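Long-range contacts in glucose-6-phosphate 1-dehydrogenase (Kluyveromyces lactis, PDB 7E6I), which probably catalyses the rate-limiting first step of the oxidative pentose phosphate pathway, oxidising glucose 6-phosphate to 6-phosphogluconolactone with reduction of NADP+: residues P116-L122 with I146-E152; A276-I280 with I319-N325. One frame throughout, in Å; residues are numbered along the deposited sequence.

Contact 1 of 2, residues P116-L122 with I146-E152; sequences PHRLFYL and IQRVIVE
Ile150 meets the ring of Tyr121 with both of its branches. CG2 lies over one face, 4.0 Å from the centroid of the Tyr121 ring, a CH-pi contact offset toward the rim. Ile150 CD1 reaches the same ring at Tyr121 CD2 and also touches Leu119 CD1, at 3.7 Å. With CG anti to the backbone N (chi1 -163°), the Tyr121 ring slants forward toward the C-terminal end of the pair, and OH comes to Glu152 OE1, 3.3 Å away, in a weak hydrogen bond. The carboxylate is turned 79° from the ring plane. On the face with Phe120, the ring edge meets Gln147 CB at 4.1 Å. Ring and amide are nearly coplanar, and Gln147 NE2 donates to Thr142 O. Leu122 CD2 touches both Val149 CG2 and Val151 CG1, at 3.7 and 3.6 Å.

The side chains are set by parallel pairing of the backbones, with six backbone hydrogen bonds, the first donated by Ile146 N to Pro116 O and the last by Leu122 N to Ile150 O. Phe120 bonds to strand 146-152 through both backbone atoms: its N donates to Arg148 O at 2.8 Å, and its O accepts from Ile150 N. Two buried arginines lie on opposite faces of the sheet. Arg118 forms a salt bridge with Glu108, while Arg148 bonds to Thr3 O and makes a cation-pi contact with Phe5.

The two strands and helix 126-139 form a right-handed beta-alpha-beta crossover of the Rossmann-type coenzyme domain. Strands 10-14 and 178-181 flank the pair within the parallel sheet. Helix 414-423 covers the face with Leu119, Tyr121 and Ile150.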
ATOM      1  N   PRO A 116      30.888  -3.049  -0.422  1.00 58.51           N
ATOM      2  CA  PRO A 116      29.945  -1.981  -0.773  1.00 54.90           C
ATOM      3  C   PRO A 116      28.515  -2.349  -0.380  1.00 52.96           C
ATOM      4  O   PRO A 116      28.052  -3.470  -0.618  1.00 50.94           O
ATOM      5  CB  PRO A 116      30.103  -1.854  -2.293  1.00 56.66           C
ATOM      6  CG  PRO A 116      31.396  -2.526  -2.623  1.00 55.65           C
ATOM      7  CD  PRO A 116      31.623  -3.572  -1.585  1.00 58.05           C
ATOM      8  N   HIS A 117      27.824  -1.401   0.251  1.00 49.13           N
ATOM      9  CA  HIS A 117      26.404  -1.520   0.578  1.00 46.94           C
ATOM     10  C   HIS A 117      25.665  -0.426  -0.185  1.00 46.67           C
ATOM     11  O   HIS A 117      25.787   0.757   0.152  1.00 46.65           O
ATOM     12  CB  HIS A 117      26.156  -1.370   2.076  1.00 44.34           C
ATOM     13  CG  HIS A 117      26.681  -2.497   2.908  1.00 46.22           C
ATOM     14  ND1 HIS A 117      26.816  -2.402   4.277  1.00 44.32           N
ATOM     15  CD2 HIS A 117      27.111  -3.736   2.572  1.00 46.15           C
ATOM     16  CE1 HIS A 117      27.299  -3.538   4.750  1.00 46.88           C
ATOM     17  NE2 HIS A 117      27.489  -4.364   3.735  1.00 49.64           N
ATOM     18  N   ARG A 118      24.894  -0.809  -1.202  1.00 42.41           N
ATOM     19  CA  ARG A 118      24.287   0.157  -2.116  1.00 44.97           C
ATOM     20  C   ARG A 118      22.786  -0.070  -2.242  1.00 42.82           C
ATOM     21  O   ARG A 118      22.339  -1.181  -2.560  1.00 38.38           O
ATOM     22  CB  ARG A 118      24.946   0.081  -3.503  1.00 45.90           C
ATOM     23  CG  ARG A 118      26.459   0.224  -3.450  1.00 47.07           C
ATOM     24  CD  ARG A 118      27.092   0.077  -4.803  1.00 50.93           C
ATOM     25  NE  ARG A 118      28.544   0.217  -4.732  1.00 53.68           N
ATOM     26  CZ  ARG A 118      29.387  -0.384  -5.561  1.00 54.06           C
ATOM     27  NH1 ARG A 118      28.925  -1.169  -6.527  1.00 55.85           N
ATOM     28  NH2 ARG A 118      30.687  -0.197  -5.430  1.00 54.68           N
ATOM     29  N   LEU A 119      22.015   0.989  -1.999  1.00 39.64           N
ATOM     30  CA  LEU A 119      20.575   0.986  -2.211  1.00 39.13           C
ATOM     31  C   LEU A 119      20.267   1.879  -3.409  1.00 38.91           C
ATOM     32  O   LEU A 119      20.723   3.025  -3.470  1.00 40.33           O
ATOM     33  CB  LEU A 119      19.828   1.469  -0.958  1.00 37.54           C
ATOM     34  CG  LEU A 119      18.286   1.466  -0.973  1.00 39.13           C
ATOM     35  CD1 LEU A 119      17.763   0.040  -1.074  1.00 37.63           C
ATOM     36  CD2 LEU A 119      17.678   2.169   0.258  1.00 34.68           C
ATOM     37  N   PHE A 120      19.524   1.343  -4.371  1.00 37.47           N
ATOM     38  CA  PHE A 120      19.044   2.099  -5.524  1.00 37.33           C
ATOM     39  C   PHE A 120      17.534   2.249  -5.411  1.00 35.59           C
ATOM     40  O   PHE A 120      16.798   1.265  -5.541  1.00 36.89           O
ATOM     41  CB  PHE A 120      19.423   1.396  -6.824  1.00 37.25           C
ATOM     42  CG  PHE A 120      20.896   1.264  -7.025  1.00 40.30           C
ATOM     43  CD1 PHE A 120      21.647   2.337  -7.486  1.00 40.42           C
ATOM     44  CD2 PHE A 120      21.540   0.074  -6.730  1.00 40.92           C
ATOM     45  CE1 PHE A 120      23.015   2.219  -7.666  1.00 42.98           C
ATOM     46  CE2 PHE A 120      22.910  -0.050  -6.908  1.00 42.27           C
ATOM     47  CZ  PHE A 120      23.649   1.024  -7.369  1.00 43.53           C
ATOM     48  N   TYR A 121      17.072   3.472  -5.164  1.00 34.38           N
ATOM     49  CA  TYR A 121      15.641   3.769  -5.152  1.00 36.67           C
ATOM     50  C   TYR A 121      15.231   4.270  -6.533  1.00 36.18           C
ATOM     51  O   TYR A 121      15.708   5.318  -6.981  1.00 36.49           O
ATOM     52  CB  TYR A 121      15.302   4.807  -4.077  1.00 34.04           C
ATOM     53  CG  TYR A 121      13.830   4.854  -3.739  1.00 35.07           C
ATOM     54  CD1 TYR A 121      12.881   5.203  -4.707  1.00 35.20           C
ATOM     55  CD2 TYR A 121      13.382   4.528  -2.462  1.00 33.30           C
ATOM     56  CE1 TYR A 121      11.531   5.229  -4.408  1.00 35.53           C
ATOM     57  CE2 TYR A 121      12.030   4.550  -2.152  1.00 33.08           C
ATOM     58  CZ  TYR A 121      11.108   4.901  -3.120  1.00 34.73           C
ATOM     59  OH  TYR A 121       9.762   4.922  -2.805  1.00 36.09           O
ATOM     60  N   LEU A 122      14.323   3.548  -7.193  1.00 35.65           N
ATOM     61  CA  LEU A 122      13.971   3.839  -8.587  1.00 39.31           C
ATOM     62  C   LEU A 122      12.634   4.581  -8.651  1.00 39.74           C
ATOM     63  O   LEU A 122      11.581   4.007  -8.930  1.00 40.21           O
ATOM     64  CB  LEU A 122      13.935   2.549  -9.404  1.00 37.69           C
ATOM     65  CG  LEU A 122      15.220   2.023 -10.042  1.00 37.60           C
ATOM     66  CD1 LEU A 122      16.372   2.010  -9.067  1.00 38.93           C
ATOM     67  CD2 LEU A 122      14.979   0.636 -10.593  1.00 36.83           C
ATOM     68  N   ILE A 146      26.855  -5.904  -1.629  1.00 47.02           N
ATOM     69  CA  ILE A 146      25.434  -6.212  -1.729  1.00 45.28           C
ATOM     70  C   ILE A 146      24.699  -4.964  -2.210  1.00 42.45           C
ATOM     71  O   ILE A 146      24.931  -3.859  -1.702  1.00 42.60           O
ATOM     72  CB  ILE A 146      24.873  -6.750  -0.392  1.00 46.01           C
ATOM     73  CG1 ILE A 146      23.372  -6.478  -0.257  1.00 45.39           C
ATOM     74  CG2 ILE A 146      25.679  -6.249   0.803  1.00 49.89           C
ATOM     75  CD1 ILE A 146      22.497  -7.462  -1.064  1.00 51.96           C
ATOM     76  N   GLN A 147      23.852  -5.134  -3.223  1.00 38.94           N
ATOM     77  CA  GLN A 147      23.032  -4.056  -3.761  1.00 42.24           C
ATOM     78  C   GLN A 147      21.559  -4.440  -3.690  1.00 40.04           C
ATOM     79  O   GLN A 147      21.196  -5.604  -3.897  1.00 40.79           O
ATOM     80  CB  GLN A 147      23.402  -3.719  -5.217  1.00 37.12           C
ATOM     81  CG  GLN A 147      23.608  -4.937  -6.081  1.00 41.64           C
ATOM     82  CD  GLN A 147      25.090  -5.283  -6.218  1.00 47.24           C
ATOM     83  OE1 GLN A 147      25.914  -4.413  -6.495  1.00 48.32           O
ATOM     84  NE2 GLN A 147      25.434  -6.552  -5.994  1.00 45.39           N
ATOM     85  N   ARG A 148      20.719  -3.453  -3.402  1.00 35.87           N
ATOM     86  CA  ARG A 148      19.280  -3.629  -3.315  1.00 35.39           C
ATOM     87  C   ARG A 148      18.606  -2.535  -4.129  1.00 37.51           C
ATOM     88  O   ARG A 148      19.014  -1.371  -4.070  1.00 38.33           O
ATOM     89  CB  ARG A 148      18.809  -3.571  -1.857  1.00 34.54           C
ATOM     90  CG  ARG A 148      19.273  -4.744  -1.014  1.00 36.36           C
ATOM     91  CD  ARG A 148      19.015  -4.521   0.473  1.00 35.89           C
ATOM     92  NE  ARG A 148      19.618  -5.580   1.277  1.00 38.20           N
ATOM     93  CZ  ARG A 148      20.034  -5.430   2.531  1.00 37.98           C
ATOM     94  NH1 ARG A 148      19.914  -4.257   3.147  1.00 34.43           N
ATOM     95  NH2 ARG A 148      20.573  -6.462   3.168  1.00 41.13           N
ATOM     96  N   VAL A 149      17.584  -2.889  -4.899  1.00 34.15           N
ATOM     97  CA  VAL A 149      16.858  -1.887  -5.667  1.00 34.43           C
ATOM     98  C   VAL A 149      15.396  -1.887  -5.229  1.00 34.28           C
ATOM     99  O   VAL A 149      14.782  -2.946  -5.070  1.00 32.79           O
ATOM    100  CB  VAL A 149      17.017  -2.082  -7.190  1.00 36.87           C
ATOM    101  CG1 VAL A 149      17.640  -3.434  -7.531  1.00 34.40           C
ATOM    102  CG2 VAL A 149      15.698  -1.856  -7.922  1.00 36.16           C
ATOM    103  N   ILE A 150      14.864  -0.690  -4.997  1.00 35.85           N
ATOM    104  CA  ILE A 150      13.468  -0.479  -4.658  1.00 34.05           C
ATOM    105  C   ILE A 150      12.736  -0.016  -5.908  1.00 32.76           C
ATOM    106  O   ILE A 150      13.166   0.937  -6.571  1.00 34.48           O
ATOM    107  CB  ILE A 150      13.322   0.560  -3.536  1.00 33.45           C
ATOM    108  CG1 ILE A 150      13.907   0.037  -2.231  1.00 34.57           C
ATOM    109  CG2 ILE A 150      11.871   0.928  -3.345  1.00 31.65           C
ATOM    110  CD1 ILE A 150      14.205   1.142  -1.247  1.00 34.81           C
ATOM    111  N   VAL A 151      11.634  -0.688  -6.233  1.00 31.28           N
ATOM    112  CA  VAL A 151      10.685  -0.203  -7.220  1.00 31.46           C
ATOM    113  C   VAL A 151       9.303  -0.212  -6.592  1.00 34.06           C
ATOM    114  O   VAL A 151       9.008  -0.982  -5.673  1.00 31.52           O
ATOM    115  CB  VAL A 151      10.689  -1.023  -8.529  1.00 35.26           C
ATOM    116  CG1 VAL A 151      11.755  -0.487  -9.472  1.00 38.08           C
ATOM    117  CG2 VAL A 151      10.896  -2.496  -8.247  1.00 30.41           C
ATOM    118  N   GLU A 152       8.448   0.652  -7.121  1.00 37.86           N
ATOM    119  CA  GLU A 152       7.142   0.927  -6.552  1.00 36.97           C
ATOM    120  C   GLU A 152       6.056   0.563  -7.555  1.00 36.02           C
ATOM    121  O   GLU A 152       6.263   0.648  -8.768  1.00 38.63           O
ATOM    122  CB  GLU A 152       7.046   2.403  -6.172  1.00 40.40           C
ATOM    123  CG  GLU A 152       5.820   2.758  -5.388  1.00 40.81           C
ATOM    124  CD  GLU A 152       5.943   4.105  -4.712  1.00 47.80           C
ATOM    125  OE1 GLU A 152       7.081   4.671  -4.650  1.00 45.82           O
ATOM    126  OE2 GLU A 152       4.882   4.585  -4.241  1.00 50.53           O
TER

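Contact 2 of 2, residues A276-I280 with I319-N325; sequences AFSPI and IGFKIAN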
ATOM      1  N   ALA A 276      -5.796 -19.649  -2.745  1.00 26.64           N
ATOM      2  CA  ALA A 276      -7.048 -20.273  -2.344  1.00 26.92           C
ATOM      3  C   ALA A 276      -8.269 -19.447  -2.711  1.00 28.76           C
ATOM      4  O   ALA A 276      -9.397 -19.932  -2.556  1.00 32.73           O
ATOM      5  CB  ALA A 276      -7.054 -20.534  -0.834  1.00 25.93           C
ATOM      6  N   PHE A 277      -8.079 -18.218  -3.176  1.00 27.85           N
ATOM      7  CA  PHE A 277      -9.201 -17.405  -3.619  1.00 28.44           C
ATOM      8  C   PHE A 277      -9.907 -18.094  -4.779  1.00 31.85           C
ATOM      9  O   PHE A 277      -9.263 -18.534  -5.736  1.00 33.76           O
ATOM     10  CB  PHE A 277      -8.704 -16.026  -4.064  1.00 26.62           C
ATOM     11  CG  PHE A 277      -8.587 -15.023  -2.958  1.00 26.53           C
ATOM     12  CD1 PHE A 277      -7.637 -15.181  -1.952  1.00 25.21           C
ATOM     13  CD2 PHE A 277      -9.399 -13.897  -2.938  1.00 27.44           C
ATOM     14  CE1 PHE A 277      -7.517 -14.252  -0.957  1.00 22.15           C
ATOM     15  CE2 PHE A 277      -9.287 -12.962  -1.931  1.00 22.13           C
ATOM     16  CZ  PHE A 277      -8.345 -13.138  -0.944  1.00 21.88           C
ATOM     17  N   SER A 278     -11.228 -18.179  -4.711  1.00 30.05           N
ATOM     18  CA  SER A 278     -11.964 -18.626  -5.877  1.00 30.91           C
ATOM     19  C   SER A 278     -11.896 -17.539  -6.944  1.00 33.34           C
ATOM     20  O   SER A 278     -11.603 -16.386  -6.630  1.00 32.20           O
ATOM     21  CB  SER A 278     -13.410 -18.916  -5.502  1.00 27.75           C
ATOM     22  OG  SER A 278     -13.471 -20.115  -4.728  1.00 34.18           O
ATOM     23  N   PRO A 279     -12.143 -17.871  -8.212  1.00 32.67           N
ATOM     24  CA  PRO A 279     -12.225 -16.816  -9.230  1.00 32.53           C
ATOM     25  C   PRO A 279     -13.360 -15.855  -8.914  1.00 32.84           C
ATOM     26  O   PRO A 279     -14.410 -16.253  -8.402  1.00 30.77           O
ATOM     27  CB  PRO A 279     -12.497 -17.584 -10.529  1.00 31.57           C
ATOM     28  CG  PRO A 279     -12.077 -18.989 -10.262  1.00 27.91           C
ATOM     29  CD  PRO A 279     -12.308 -19.215  -8.795  1.00 32.77           C
ATOM     30  N   ILE A 280     -13.142 -14.576  -9.227  1.00 28.95           N
ATOM     31  CA  ILE A 280     -14.177 -13.579  -9.003  1.00 29.39           C
ATOM     32  C   ILE A 280     -15.382 -13.885  -9.878  1.00 35.10           C
ATOM     33  O   ILE A 280     -15.262 -14.090 -11.096  1.00 33.32           O
ATOM     34  CB  ILE A 280     -13.625 -12.176  -9.290  1.00 32.20           C
ATOM     35  CG1 ILE A 280     -12.397 -11.905  -8.414  1.00 27.79           C
ATOM     36  CG2 ILE A 280     -14.717 -11.123  -9.129  1.00 27.16           C
ATOM     37  CD1 ILE A 280     -11.606 -10.718  -8.833  1.00 26.30           C
ATOM     38  N   ILE A 319     -16.774  -5.571  -4.662  1.00 27.52           N
ATOM     39  CA  ILE A 319     -16.529  -6.885  -5.250  1.00 26.96           C
ATOM     40  C   ILE A 319     -16.629  -7.941  -4.162  1.00 27.54           C
ATOM     41  O   ILE A 319     -16.051  -7.779  -3.081  1.00 26.78           O
ATOM     42  CB  ILE A 319     -15.149  -6.974  -5.925  1.00 26.43           C
ATOM     43  CG1 ILE A 319     -14.961  -5.871  -6.973  1.00 28.64           C
ATOM     44  CG2 ILE A 319     -14.954  -8.354  -6.535  1.00 24.75           C
ATOM     45  CD1 ILE A 319     -13.482  -5.697  -7.418  1.00 25.05           C
ATOM     46  N   GLY A 320     -17.333  -9.031  -4.455  1.00 29.78           N
ATOM     47  CA  GLY A 320     -17.418 -10.149  -3.530  1.00 27.75           C
ATOM     48  C   GLY A 320     -16.303 -11.144  -3.803  1.00 27.90           C
ATOM     49  O   GLY A 320     -15.932 -11.386  -4.951  1.00 28.67           O
ATOM     50  N   PHE A 321     -15.771 -11.713  -2.733  1.00 24.36           N
ATOM     51  CA  PHE A 321     -14.690 -12.679  -2.825  1.00 24.26           C
ATOM     52  C   PHE A 321     -15.031 -13.898  -1.990  1.00 27.65           C
ATOM     53  O   PHE A 321     -15.772 -13.809  -1.005  1.00 26.17           O
ATOM     54  CB  PHE A 321     -13.367 -12.094  -2.327  1.00 23.47           C
ATOM     55  CG  PHE A 321     -12.793 -11.046  -3.228  1.00 23.88           C
ATOM     56  CD1 PHE A 321     -11.908 -11.397  -4.232  1.00 22.53           C
ATOM     57  CD2 PHE A 321     -13.128  -9.712  -3.062  1.00 23.77           C
ATOM     58  CE1 PHE A 321     -11.368 -10.434  -5.063  1.00 22.26           C
ATOM     59  CE2 PHE A 321     -12.599  -8.742  -3.890  1.00 25.94           C
ATOM     60  CZ  PHE A 321     -11.705  -9.111  -4.895  1.00 24.82           C
ATOM     61  N   LYS A 322     -14.468 -15.033  -2.383  1.00 25.25           N
ATOM     62  CA  LYS A 322     -14.598 -16.262  -1.618  1.00 28.43           C
ATOM     63  C   LYS A 322     -13.241 -16.937  -1.587  1.00 28.78           C
ATOM     64  O   LYS A 322     -12.543 -17.001  -2.606  1.00 27.14           O
ATOM     65  CB  LYS A 322     -15.630 -17.208  -2.225  1.00 25.45           C
ATOM     66  CG  LYS A 322     -17.084 -16.742  -2.071  1.00 31.60           C
ATOM     67  CD  LYS A 322     -17.631 -16.996  -0.631  1.00 34.28           C
ATOM     68  CE  LYS A 322     -19.115 -16.558  -0.484  1.00 35.02           C
ATOM     69  NZ  LYS A 322     -20.046 -17.726  -0.289  1.00 38.65           N
ATOM     70  N   ILE A 323     -12.871 -17.443  -0.422  1.00 24.94           N
ATOM     71  CA  ILE A 323     -11.617 -18.155  -0.250  1.00 26.06           C
ATOM     72  C   ILE A 323     -11.950 -19.600   0.079  1.00 27.95           C
ATOM     73  O   ILE A 323     -12.642 -19.877   1.068  1.00 27.43           O
ATOM     74  CB  ILE A 323     -10.757 -17.521   0.839  1.00 24.28           C
ATOM     75  CG1 ILE A 323     -10.531 -16.043   0.532  1.00 23.55           C
ATOM     76  CG2 ILE A 323      -9.474 -18.317   1.000  1.00 23.73           C
ATOM     77  CD1 ILE A 323      -9.668 -15.353   1.567  1.00 18.82           C
ATOM     78  N   ALA A 324     -11.459 -20.520  -0.744  1.00 26.82           N
ATOM     79  CA  ALA A 324     -11.831 -21.925  -0.616  1.00 29.09           C
ATOM     80  C   ALA A 324     -10.770 -22.672   0.195  1.00 28.19           C
ATOM     81  O   ALA A 324      -9.948 -23.415  -0.330  1.00 29.57           O
ATOM     82  CB  ALA A 324     -12.020 -22.541  -1.997  1.00 25.79           C
ATOM     83  N   ASN A 325     -10.780 -22.449   1.504  1.00 25.70           N
ATOM     84  CA  ASN A 325      -9.971 -23.279   2.378  1.00 25.79           C
ATOM     85  C   ASN A 325     -10.728 -23.504   3.670  1.00 27.06           C
ATOM     86  O   ASN A 325     -11.863 -23.044   3.839  1.00 26.68           O
ATOM     87  CB  ASN A 325      -8.562 -22.698   2.612  1.00 27.30           C
ATOM     88  CG  ASN A 325      -8.549 -21.399   3.405  1.00 24.40           C
ATOM     89  OD1 ASN A 325      -9.523 -21.029   4.079  1.00 21.86           O
ATOM     90  ND2 ASN A 325      -7.409 -20.695   3.333  1.00 22.53           N
TER
HETATM   91  O   HOH W   1     -13.254 -14.804  -5.232  1.00 29.82           O
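The Phe277 ring carries Ile323 on one face and Phe321 at its edge. Ile323 CG1 sits almost over the centre, 3.8 Å from the centroid of the Phe277 ring and 9° off its normal, a CH-pi contact. Ile323 CD1 lies on the same face but past the rim, 3.5 Å from Phe277 CE1. At the edge, in the ring plane, Phe321 CD1 lies 3.8 Å from Phe277 CD2. The two aromatic planes are steeply inclined, at 77°. Ile280 runs alongside Phe321, pointing the same way. With CG1 anti to the carbonyl carbon (chi1 -57°), its CD1 is carried to Phe321 CE1, while Ile280 CG2 meets Ile319 CG2 at 3.8 Å. Replacing Phe277 by an alanine removes the ring that Ile323 covers and Phe321 abuts, and would probably leave a gap beside Leu250 and Leu442.

The contact lies in the C-terminal domain, where the loop leaving helix 263-276 passes strand 316-321 of the large mixed sheet and the residues that follow it. The backbones run roughly antiparallel and form a single bridge, Phe277 with Ile323. Ser278 N donates to Lys322 O at 2.7 Å, and Ala324 N donates to Ala276 O at 2.8 Å. Both donors are tilted from the carbonyl planes. Next to this bridge a water donates to Ser278 O and accepts from Lys322 N, linking the backbones where they diverge. Leu442 of helix 433-451 touches Phe277, Ile280 and Phe321, and Leu250 of helix 236-254 also packs on Phe277.

Overall arrangement
From the N terminus, the chain first builds the coenzyme domain. Contact 1 closes the loop through helix 126-139 and joins two neighbouring inner strands of its parallel sheet. The chain then passes through strand 178-181 into the C-terminal domain. There contact 2 closes a second loop, which contains strand 285-291, and ties the exit of helix 263-276 to strand 316-321 and the chain just after it. The contacts follow in series, neither nested nor crossing. The nearest atoms of contact 1 and contact 2 are about 20 Å apart, so the two do not touch. Contact 1 ends close to bound glucose 6-phosphate, with the Glu152 side chain about 7 Å from it.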